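Local structure of probable membrane transporter protein MamO (5HMA) at residues V65-H71 with H186-V190; Q147-P151 with I162-A166. The protein promotes magnetite formation in magnetosomes through its inactive, metal-binding protease-like domain and is required for activation of the MamE protease. All blocks are in the same frame, centred on the assembly; numbering follows the deposited sequence.

Interaction 1 of 2, residues V65-H71 with H186-V190; sequences VKTIPGH and HLQDV. With NI (nickel (II) ion), chain C.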
ATOM      1  N   VAL A  65      -4.136  13.734   3.028  1.00 65.73           N
ATOM      2  CA  VAL A  65      -3.267  14.909   3.007  1.00 66.26           C
ATOM      3  C   VAL A  65      -3.085  15.375   1.578  1.00 64.36           C
ATOM      4  O   VAL A  65      -3.105  16.568   1.282  1.00 66.15           O
ATOM      5  CB  VAL A  65      -1.899  14.605   3.636  1.00 67.80           C
ATOM      6  CG1 VAL A  65      -0.954  15.799   3.470  1.00 76.58           C
ATOM      7  CG2 VAL A  65      -2.063  14.255   5.077  1.00 66.88           C
ATOM      8  N   LYS A  66      -2.894  14.407   0.696  1.00 61.41           N
ATOM      9  CA  LYS A  66      -2.618  14.686  -0.695  1.00 66.10           C
ATOM     10  C   LYS A  66      -3.028  13.493  -1.535  1.00 65.43           C
ATOM     11  O   LYS A  66      -2.762  12.347  -1.172  1.00 63.89           O
ATOM     12  CB  LYS A  66      -1.133  15.010  -0.900  1.00 76.65           C
ATOM     13  CG  LYS A  66      -0.721  15.075  -2.360  1.00 85.39           C
ATOM     14  CD  LYS A  66       0.283  16.182  -2.610  1.00 95.97           C
ATOM     15  CE  LYS A  66       0.518  16.384  -4.105  1.00103.22           C
ATOM     16  NZ  LYS A  66       1.419  17.540  -4.385  1.00102.17           N
ATOM     17  N   THR A  67      -3.694  13.774  -2.648  1.00 63.67           N
ATOM     18  CA  THR A  67      -4.036  12.761  -3.636  1.00 62.87           C
ATOM     19  C   THR A  67      -2.977  12.747  -4.729  1.00 65.71           C
ATOM     20  O   THR A  67      -2.441  13.792  -5.091  1.00 61.86           O
ATOM     21  CB  THR A  67      -5.414  13.019  -4.279  1.00 67.58           C
ATOM     22  OG1 THR A  67      -5.440  14.337  -4.839  1.00 68.67           O
ATOM     23  CG2 THR A  67      -6.527  12.890  -3.255  1.00 57.32           C
ATOM     24  N   ILE A  68      -2.665  11.562  -5.244  1.00 59.56           N
ATOM     25  CA  ILE A  68      -1.816  11.453  -6.424  1.00 63.13           C
ATOM     26  C   ILE A  68      -2.624  10.703  -7.485  1.00 67.21           C
ATOM     27  O   ILE A  68      -2.342   9.536  -7.775  1.00 66.54           O
ATOM     28  CB  ILE A  68      -0.485  10.754  -6.091  1.00 64.37           C
ATOM     29  CG1 ILE A  68       0.129  11.360  -4.829  1.00 64.16           C
ATOM     30  CG2 ILE A  68       0.492  10.871  -7.237  1.00 55.58           C
ATOM     31  CD1 ILE A  68       1.420  10.684  -4.397  1.00 67.16           C
ATOM     32  N   PRO A  69      -3.650  11.369  -8.051  1.00 70.21           N
ATOM     33  CA  PRO A  69      -4.648  10.710  -8.909  1.00 64.40           C
ATOM     34  C   PRO A  69      -4.042  10.024 -10.133  1.00 65.51           C
ATOM     35  O   PRO A  69      -4.510   8.951 -10.506  1.00 73.82           O
ATOM     36  CB  PRO A  69      -5.566  11.866  -9.336  1.00 67.35           C
ATOM     37  CG  PRO A  69      -4.711  13.085  -9.239  1.00 63.09           C
ATOM     38  CD  PRO A  69      -3.845  12.831  -8.018  1.00 67.89           C
ATOM     39  N   GLY A  70      -3.018  10.631 -10.731  1.00 56.63           N
ATOM     40  CA  GLY A  70      -2.360  10.075 -11.903  1.00 58.66           C
ATOM     41  C   GLY A  70      -1.642   8.755 -11.663  1.00 63.31           C
ATOM     42  O   GLY A  70      -1.188   8.111 -12.608  1.00 66.92           O
ATOM     43  N   HIS A  71      -1.535   8.352 -10.399  1.00 60.67           N
ATOM     44  CA  HIS A  71      -0.912   7.076 -10.046  1.00 63.05           C
ATOM     45  C   HIS A  71      -1.763   6.294  -9.056  1.00 64.13           C
ATOM     46  O   HIS A  71      -1.303   5.308  -8.489  1.00 59.80           O
ATOM     47  CB  HIS A  71       0.482   7.297  -9.457  1.00 57.55           C
ATOM     48  CG  HIS A  71       1.408   8.055 -10.362  1.00 75.85           C
ATOM     49  ND1 HIS A  71       2.174   7.444 -11.333  1.00 73.11           N
ATOM     50  CD2 HIS A  71       1.698   9.375 -10.431  1.00 82.65           C
ATOM     51  CE1 HIS A  71       2.892   8.356 -11.965  1.00 73.98           C
ATOM     52  NE2 HIS A  71       2.622   9.536 -11.435  1.00 94.18           N
ATOM     53  N   HIS A 186       6.228  12.982  -6.113  1.00 89.36           N
ATOM     54  CA  HIS A 186       4.910  13.612  -6.077  1.00 87.28           C
ATOM     55  C   HIS A 186       4.565  14.087  -4.661  1.00 94.58           C
ATOM     56  O   HIS A 186       3.451  14.545  -4.405  1.00104.32           O
ATOM     57  CB  HIS A 186       3.831  12.655  -6.611  1.00 75.99           C
ATOM     58  CG  HIS A 186       3.904  12.421  -8.094  1.00 83.22           C
ATOM     59  ND1 HIS A 186       4.784  11.527  -8.667  1.00 92.99           N
ATOM     60  CD2 HIS A 186       3.211  12.972  -9.122  1.00 83.20           C
ATOM     61  CE1 HIS A 186       4.633  11.537  -9.980  1.00 86.00           C
ATOM     62  NE2 HIS A 186       3.684  12.403 -10.281  1.00 75.66           N
ATOM     63  N   LEU A 187       5.526  14.003  -3.747  1.00 89.48           N
ATOM     64  CA  LEU A 187       5.292  14.434  -2.372  1.00 90.41           C
ATOM     65  C   LEU A 187       6.355  15.380  -1.847  1.00103.91           C
ATOM     66  O   LEU A 187       6.479  15.581  -0.638  1.00106.63           O
ATOM     67  CB  LEU A 187       5.207  13.229  -1.450  1.00 81.58           C
ATOM     68  CG  LEU A 187       3.888  12.481  -1.573  1.00 85.96           C
ATOM     69  CD1 LEU A 187       3.838  11.370  -0.549  1.00 80.55           C
ATOM     70  CD2 LEU A 187       2.722  13.448  -1.396  1.00 90.28           C
ATOM     71  N   GLN A 188       7.115  15.980  -2.750  1.00107.22           N
ATOM     72  CA  GLN A 188       8.176  16.879  -2.329  1.00111.72           C
ATOM     73  C   GLN A 188       7.622  18.224  -1.844  1.00120.23           C
ATOM     74  O   GLN A 188       8.363  19.194  -1.719  1.00134.88           O
ATOM     75  CB  GLN A 188       9.174  17.076  -3.468  1.00111.61           C
ATOM     76  CG  GLN A 188       8.530  17.291  -4.824  1.00121.08           C
ATOM     77  CD  GLN A 188       9.544  17.263  -5.953  1.00131.43           C
ATOM     78  OE1 GLN A 188      10.473  16.453  -5.946  1.00132.88           O
ATOM     79  NE2 GLN A 188       9.376  18.154  -6.926  1.00133.97           N
ATOM     80  N   ASP A 189       6.323  18.270  -1.553  1.00126.00           N
ATOM     81  CA  ASP A 189       5.699  19.465  -0.983  1.00136.35           C
ATOM     82  C   ASP A 189       4.970  19.183   0.342  1.00135.40           C
ATOM     83  O   ASP A 189       4.027  19.895   0.694  1.00132.54           O
ATOM     84  CB  ASP A 189       4.723  20.095  -1.992  1.00142.26           C
ATOM     85  CG  ASP A 189       3.724  19.090  -2.567  1.00141.92           C
ATOM     86  OD1 ASP A 189       3.714  17.918  -2.122  1.00142.86           O
ATOM     87  OD2 ASP A 189       2.942  19.482  -3.463  1.00133.48           O
ATOM     88  N   VAL A 190       5.402  18.149   1.070  1.00130.54           N
ATOM     89  CA  VAL A 190       4.793  17.801   2.358  1.00122.12           C
ATOM     90  C   VAL A 190       5.851  17.621   3.465  1.00129.31           C
ATOM     91  O   VAL A 190       6.108  18.546   4.245  1.00128.03           O
ATOM     92  CB  VAL A 190       3.924  16.526   2.239  1.00110.23           C
ATOM     93  CG1 VAL A 190       3.068  16.353   3.489  1.00104.99           C
ATOM     94  CG2 VAL A 190       3.047  16.576   0.989  1.00100.80           C
TER
HETATM   95 NI    NI C 301       3.268  11.518 -12.209  1.00 95.90          NI
HETATM   96  O   HOH W   1       1.250  12.367 -12.000  1.00 79.28           O
HETATM   97  O   HOH W   2       5.279  10.623 -12.381  1.00 79.32           O
HETATM   98  O   HOH W   3       2.615  10.661 -14.161  1.00 83.31           O
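His71 and His186 meet edge to face in an offset T-shaped pair, planes at 68°, with His71 CD2 above the His186 ring near its rim, where the end of strand 58-68 meets the loop after helix 180-185 in the protease-like domain. Each turns its NE2 to the same nickel ion at 2.2 Å; three waters are the other modelled ligands, in a square-pyramidal arrangement with His71 at the apex. Close packing continues with buried Ile68, whose branched chain fills two directions at once: CG2 and CD1 each lie 3.8 Å from His186 CB, and CD1 also reaches Leu187 CG. The loose end is Val65 CG1 brushing Val190 CG1 (4.1 Å). Lys66 makes a firm polar tie at the partly exposed margin: with CG anti to the backbone N (chi1 170°), it runs past Leu187 CD2, and NZ meets the syn lone pair of Asp189 OD2 at 2.6 Å, the bond of a salt bridge. A methionine in place of Lys66 would probably leave the exposed Asp189 carboxylate without its charged mate. Val182 O accepts a hydrogen bond from His186 ND1, helping, with the nickel bond, to fix the ring's rotation and leaving the NE2 lone pair to the metal, consistent with a transition-metal site.

Interaction 2 of 2, residues Q147-P151 with I162-A166; sequences QTGGP and INIAA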
ATOM      1  N   GLN A 147      -4.644  -7.109  -0.875  1.00 53.25           N
ATOM      2  CA  GLN A 147      -3.262  -6.614  -0.879  1.00 47.50           C
ATOM      3  C   GLN A 147      -3.180  -5.235  -1.506  1.00 42.11           C
ATOM      4  O   GLN A 147      -2.149  -4.562  -1.437  1.00 44.24           O
ATOM      5  CB  GLN A 147      -2.338  -7.572  -1.635  1.00 50.63           C
ATOM      6  CG  GLN A 147      -2.065  -8.878  -0.927  1.00 46.73           C
ATOM      7  CD  GLN A 147      -1.374  -9.867  -1.840  1.00 53.43           C
ATOM      8  OE1 GLN A 147      -1.916 -10.228  -2.886  1.00 54.06           O
ATOM      9  NE2 GLN A 147      -0.166 -10.299  -1.464  1.00 48.60           N
ATOM     10  N   THR A 148      -4.268  -4.819  -2.139  1.00 43.45           N
ATOM     11  CA  THR A 148      -4.287  -3.532  -2.821  1.00 45.30           C
ATOM     12  C   THR A 148      -3.988  -2.418  -1.829  1.00 48.73           C
ATOM     13  O   THR A 148      -4.545  -2.402  -0.733  1.00 49.76           O
ATOM     14  CB  THR A 148      -5.644  -3.310  -3.514  1.00 45.15           C
ATOM     15  OG1 THR A 148      -5.728  -4.181  -4.648  1.00 52.79           O
ATOM     16  CG2 THR A 148      -5.804  -1.882  -3.960  1.00 44.04           C
ATOM     17  N   GLY A 149      -3.081  -1.511  -2.198  1.00 43.00           N
ATOM     18  CA  GLY A 149      -2.721  -0.407  -1.324  1.00 35.84           C
ATOM     19  C   GLY A 149      -1.572  -0.731  -0.372  1.00 47.85           C
ATOM     20  O   GLY A 149      -0.977   0.171   0.221  1.00 41.72           O
ATOM     21  N   GLY A 150      -1.257  -2.017  -0.218  1.00 42.21           N
ATOM     22  CA  GLY A 150      -0.130  -2.429   0.607  1.00 42.86           C
ATOM     23  C   GLY A 150       1.228  -2.344  -0.094  1.00 45.79           C
ATOM     24  O   GLY A 150       1.311  -2.123  -1.312  1.00 47.69           O
ATOM     25  N   PRO A 151       2.311  -2.517   0.672  1.00 42.49           N
ATOM     26  CA  PRO A 151       3.653  -2.356   0.107  1.00 42.90           C
ATOM     27  C   PRO A 151       4.207  -3.588  -0.620  1.00 49.18           C
ATOM     28  O   PRO A 151       3.956  -4.729  -0.214  1.00 45.04           O
ATOM     29  CB  PRO A 151       4.506  -2.051   1.348  1.00 39.45           C
ATOM     30  CG  PRO A 151       3.843  -2.850   2.427  1.00 42.67           C
ATOM     31  CD  PRO A 151       2.350  -2.681   2.139  1.00 39.44           C
ATOM     32  N   ILE A 162       3.825   0.357  -4.184  1.00 43.96           N
ATOM     33  CA  ILE A 162       2.487   0.200  -3.636  1.00 43.15           C
ATOM     34  C   ILE A 162       1.653  -0.629  -4.612  1.00 49.21           C
ATOM     35  O   ILE A 162       1.568  -0.310  -5.798  1.00 46.45           O
ATOM     36  CB  ILE A 162       1.827   1.567  -3.374  1.00 43.92           C
ATOM     37  CG1 ILE A 162       2.636   2.370  -2.349  1.00 45.14           C
ATOM     38  CG2 ILE A 162       0.388   1.363  -2.931  1.00 39.09           C
ATOM     39  CD1 ILE A 162       2.645   1.752  -0.955  1.00 43.56           C
ATOM     40  N   ASN A 163       1.028  -1.684  -4.109  1.00 45.00           N
ATOM     41  CA  ASN A 163       0.406  -2.662  -4.981  1.00 46.60           C
ATOM     42  C   ASN A 163      -1.029  -2.335  -5.362  1.00 50.18           C
ATOM     43  O   ASN A 163      -1.745  -1.659  -4.622  1.00 46.14           O
ATOM     44  CB  ASN A 163       0.483  -4.031  -4.316  1.00 38.11           C
ATOM     45  CG  ASN A 163       1.915  -4.504  -4.182  1.00 54.34           C
ATOM     46  OD1 ASN A 163       2.704  -4.380  -5.131  1.00 49.79           O
ATOM     47  ND2 ASN A 163       2.274  -5.017  -3.009  1.00 43.55           N
ATOM     48  N   ILE A 164      -1.413  -2.802  -6.546  1.00 51.31           N
ATOM     49  CA  ILE A 164      -2.771  -2.705  -7.066  1.00 50.19           C
ATOM     50  C   ILE A 164      -3.143  -4.060  -7.641  1.00 60.74           C
ATOM     51  O   ILE A 164      -2.503  -4.529  -8.591  1.00 56.44           O
ATOM     52  CB  ILE A 164      -2.905  -1.631  -8.148  1.00 46.59           C
ATOM     53  CG1 ILE A 164      -2.457  -0.257  -7.624  1.00 51.20           C
ATOM     54  CG2 ILE A 164      -4.343  -1.610  -8.700  1.00 46.02           C
ATOM     55  CD1 ILE A 164      -2.536   0.861  -8.676  1.00 45.12           C
ATOM     56  N   ALA A 165      -4.162  -4.698  -7.070  1.00 45.77           N
ATOM     57  CA  ALA A 165      -4.694  -5.925  -7.664  1.00 50.88           C
ATOM     58  C   ALA A 165      -5.655  -5.570  -8.778  1.00 47.68           C
ATOM     59  O   ALA A 165      -6.606  -4.823  -8.557  1.00 57.14           O
ATOM     60  CB  ALA A 165      -5.388  -6.778  -6.621  1.00 47.13           C
ATOM     61  N   ALA A 166      -5.415  -6.088  -9.976  1.00 55.24           N
ATOM     62  CA  ALA A 166      -6.342  -5.841 -11.075  1.00 53.56           C
ATOM     63  C   ALA A 166      -6.916  -7.156 -11.567  1.00 64.49           C
ATOM     64  O   ALA A 166      -6.363  -8.220 -11.304  1.00 72.25           O
ATOM     65  CB  ALA A 166      -5.663  -5.097 -12.206  1.00 59.80           C
TER
HETATM   66  O   HOH W   4       0.356  -5.483  -1.055  1.00 45.62           O
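Gln147 to Gly150 form a type II beta turn that lies against strand 162-166 and leads into an antiparallel pairing. Gly149 N bonds to Asn163 O and Asn163 N to Gly150 O, both at 2.8 Å. Pro151 and Ile162 then follow as a non-hydrogen-bonded pair. With phi at 89°, Gly149 takes the third turn position, where any CB would press on the preceding carbonyl; at Gly150 a CB would be crowded by the proline ring. The sequence Thr-Gly-Gly-Pro matches the Ser-Gly-Gly-Pro stretch of chymotrypsin-fold proteases, so Thr148 probably occupies the place of their nucleophilic serine, in keeping with a domain that is probably not a protease. Its chi1 of -72° sets OG1 beside the backbone N, from where it accepts Ala165 N at 2.9 Å and comes within 3.3 Å of Ala165 CB, where alanine's small methyl suits the close approach. The end of the Asn163 side chain comes alongside the turn, near Pro151, and water 4 joins its ND2 (2.8 Å) to Gln147 O (2.7 Å), while its OD1 is held by Thr177 OG1. Ile162 sets CG2 3.6 Å from Gly149 O, and its side chain also packs on Ile35 of strand 33-37. Gln147 turns its amide elsewhere, OE1 receiving Tyr143 N and Ser144 N.

Overall arrangement
Along the chain the order is 65-71, 147-151, 162-166, 186-190, so both halves of interaction 2 fall between the halves of interaction 1. The two centres lie about 17 Å apart and their nearest atoms about 5 Å, without touching. Interaction 1 joins strand 58-68 of the six-stranded N-terminal barrel to the tail after helix 180-185, at the surface; interaction 2 is buried, in the second sheet, with strand 33-37 of the first barrel packed on it. Asp72, next to the ligand His71, touches Ile164, whose side chain is about 13 Å from the nickel. The metal site thus lies near what is probably the family's active-site region, consistent with a protease fold repurposed for metal binding.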